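Local coordinates for ADP-ribosyltransferase (Staphylococcus aureus, PDB 1OJQ), which transfers ADP-ribose from NAD(+) to a protein substrate, acting as a mono-ADP-ribosyltransferase of the bacterial exoenzyme family, at residues R150-K155 / R201-T206. Sequence-based numbering, arbitrary orientation.
Sequences RPIELK and RKIIIT
E153 and K202 form a salt bridge beside a parallel strand pair, 152-155 with 203-206, whose axes differ in direction by 18°. Followed outward, E153 starts with CB 3.9 Å from K202 CE. Its CG stands anti to the backbone N (chi1 179°) and the chain runs on extended, on the face shared with I204, K155 and T206. CD lies 3.7 Å from K202 NZ. There the two oxygens part company: OE1 lies against I204, 3.6 Å from CD1, while OE2 takes the K202 ammonium, NZ to OE2 being 2.9 Å. The nitrogen comes from above the carboxylate plane, 53° out of it, and OE2 also bonds S143 OG, so this buried oxygen has two polar partners. Four backbone bonds in alternating direction establish the parallel ladder; I203 N to P151 O, at 2.7 Å, is nearly linear. On the other face I152, L154, I203 and I205 bring apolar side chains together: I152 CG2 meets I205 CD1 at 3.8 Å, and L154 CD1 meets I205 CG2 at 3.9 Å. Farther along, one water links K155 NZ and T206 OG1. R150, an NAD(+)-binding residue, precedes the ladder and bonds L86 O through NH1. In the five-stranded mixed sheet, 152-158 and 203-209 are the sole parallel neighbours, with 81-87 antiparallel beside the first and 187-196 beside the second.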
loop_
_atom_site.group_PDB
_atom_site.type_symbol
_atom_site.label_atom_id
_atom_site.label_comp_id
_atom_site.label_asym_id
_atom_site.label_seq_id
_atom_site.Cartn_x
_atom_site.Cartn_y
_atom_site.Cartn_z
ATOM N N ARG A 150 -6.108 12.113 3.793
ATOM C CA ARG A 150 -4.717 12.497 3.589
ATOM C C ARG A 150 -4.551 13.102 2.196
ATOM O O ARG A 150 -5.387 12.904 1.319
ATOM C CB ARG A 150 -3.768 11.309 3.786
ATOM C CG ARG A 150 -3.388 11.112 5.258
ATOM C CD ARG A 150 -2.703 9.771 5.436
ATOM N NE ARG A 150 -1.732 9.743 6.519
ATOM C CZ ARG A 150 -0.765 8.855 6.708
ATOM N NH1 ARG A 150 -0.557 7.831 5.892
ATOM N NH2 ARG A 150 0.047 8.966 7.756
ATOM N N PRO A 151 -3.494 13.861 1.983
ATOM C CA PRO A 151 -3.346 14.590 0.711
ATOM C C PRO A 151 -3.194 13.709 -0.523
ATOM O O PRO A 151 -3.611 14.089 -1.609
ATOM C CB PRO A 151 -2.033 15.364 0.889
ATOM C CG PRO A 151 -1.870 15.478 2.369
ATOM C CD PRO A 151 -2.386 14.162 2.901
ATOM N N ILE A 152 -2.577 12.547 -0.370
ATOM C CA ILE A 152 -2.251 11.696 -1.520
ATOM C C ILE A 152 -2.959 10.351 -1.408
ATOM O O ILE A 152 -3.001 9.732 -0.350
ATOM C CB ILE A 152 -0.735 11.494 -1.601
ATOM C CG1 ILE A 152 -0.006 12.810 -1.965
ATOM C CG2 ILE A 152 -0.305 10.393 -2.545
ATOM C CD1 ILE A 152 1.488 12.657 -1.801
ATOM N N GLU A 153 -3.508 9.909 -2.524
ATOM C CA GLU A 153 -4.027 8.543 -2.635
ATOM C C GLU A 153 -3.233 7.788 -3.693
ATOM O O GLU A 153 -3.273 8.151 -4.883
ATOM C CB GLU A 153 -5.495 8.571 -3.022
ATOM C CG GLU A 153 -6.126 7.191 -3.188
ATOM C CD GLU A 153 -7.520 7.323 -3.800
ATOM O OE1 GLU A 153 -7.605 7.252 -5.041
ATOM O OE2 GLU A 153 -8.503 7.509 -3.048
ATOM N N LEU A 154 -2.498 6.776 -3.256
ATOM C CA LEU A 154 -1.803 5.852 -4.150
ATOM C C LEU A 154 -2.803 4.754 -4.514
ATOM O O LEU A 154 -3.229 3.997 -3.640
ATOM C CB LEU A 154 -0.546 5.315 -3.479
ATOM C CG LEU A 154 0.334 4.362 -4.268
ATOM C CD1 LEU A 154 0.822 4.943 -5.591
ATOM C CD2 LEU A 154 1.532 3.941 -3.401
ATOM N N LYS A 155 -3.176 4.717 -5.785
ATOM C CA LYS A 155 -4.195 3.806 -6.320
ATOM C C LYS A 155 -3.505 2.744 -7.145
ATOM O O LYS A 155 -2.956 2.988 -8.227
ATOM C CB LYS A 155 -5.206 4.660 -7.083
ATOM C CG LYS A 155 -6.203 3.904 -7.938
ATOM C CD LYS A 155 -7.205 4.844 -8.604
ATOM C CE LYS A 155 -8.151 4.078 -9.520
ATOM N NZ LYS A 155 -9.038 5.009 -10.290
ATOM N N ARG A 201 -8.621 18.526 -3.961
ATOM C CA ARG A 201 -8.134 18.485 -2.592
ATOM C C ARG A 201 -7.438 17.174 -2.294
ATOM O O ARG A 201 -6.992 16.912 -1.171
ATOM C CB ARG A 201 -9.294 18.708 -1.614
ATOM C CG ARG A 201 -9.981 20.055 -1.768
ATOM C CD ARG A 201 -10.751 20.418 -0.496
ATOM N NE ARG A 201 -10.984 21.868 -0.476
ATOM C CZ ARG A 201 -11.932 22.435 -1.218
ATOM N NH1 ARG A 201 -12.708 21.692 -1.999
ATOM N NH2 ARG A 201 -12.096 23.751 -1.165
ATOM N N LYS A 202 -7.330 16.345 -3.332
ATOM C CA LYS A 202 -6.612 15.091 -3.162
ATOM C C LYS A 202 -5.726 14.863 -4.386
ATOM O O LYS A 202 -6.132 15.153 -5.514
ATOM C CB LYS A 202 -7.598 13.940 -2.962
ATOM C CG LYS A 202 -6.986 12.662 -2.419
ATOM C CD LYS A 202 -8.073 11.714 -1.933
ATOM C CE LYS A 202 -8.667 10.912 -3.078
ATOM N NZ LYS A 202 -9.802 10.040 -2.636
ATOM N N ILE A 203 -4.509 14.368 -4.174
ATOM C CA ILE A 203 -3.654 14.029 -5.306
ATOM C C ILE A 203 -3.687 12.520 -5.531
ATOM O O ILE A 203 -3.322 11.746 -4.645
ATOM C CB ILE A 203 -2.221 14.534 -5.071
ATOM C CG1 ILE A 203 -2.179 16.047 -4.822
ATOM C CG2 ILE A 203 -1.291 14.159 -6.220
ATOM C CD1 ILE A 203 -0.875 16.527 -4.204
ATOM N N ILE A 204 -4.109 12.078 -6.722
ATOM C CA ILE A 204 -4.200 10.637 -6.957
ATOM C C ILE A 204 -3.087 10.161 -7.886
ATOM O O ILE A 204 -2.936 10.605 -9.033
ATOM C CB ILE A 204 -5.590 10.285 -7.518
ATOM C CG1 ILE A 204 -6.749 10.764 -6.620
ATOM C CG2 ILE A 204 -5.707 8.786 -7.791
ATOM C CD1 ILE A 204 -8.102 10.244 -7.048
ATOM N N ILE A 205 -2.259 9.248 -7.378
ATOM C CA ILE A 205 -1.199 8.610 -8.140
ATOM C C ILE A 205 -1.684 7.213 -8.520
ATOM O O ILE A 205 -1.878 6.389 -7.621
ATOM C CB ILE A 205 0.122 8.504 -7.348
ATOM C CG1 ILE A 205 0.594 9.854 -6.799
ATOM C CG2 ILE A 205 1.200 7.812 -8.185
ATOM C CD1 ILE A 205 1.683 9.798 -5.755
ATOM N N THR A 206 -1.932 6.970 -9.805
ATOM C CA THR A 206 -2.444 5.677 -10.255
ATOM C C THR A 206 -1.285 4.846 -10.775
ATOM O O THR A 206 -0.471 5.371 -11.537
ATOM C CB THR A 206 -3.497 5.819 -11.357
ATOM O OG1 THR A 206 -4.597 6.606 -10.859
ATOM C CG2 THR A 206 -4.012 4.440 -11.761
HETATM O O HOH W 1 -7.150 6.120 -12.031
#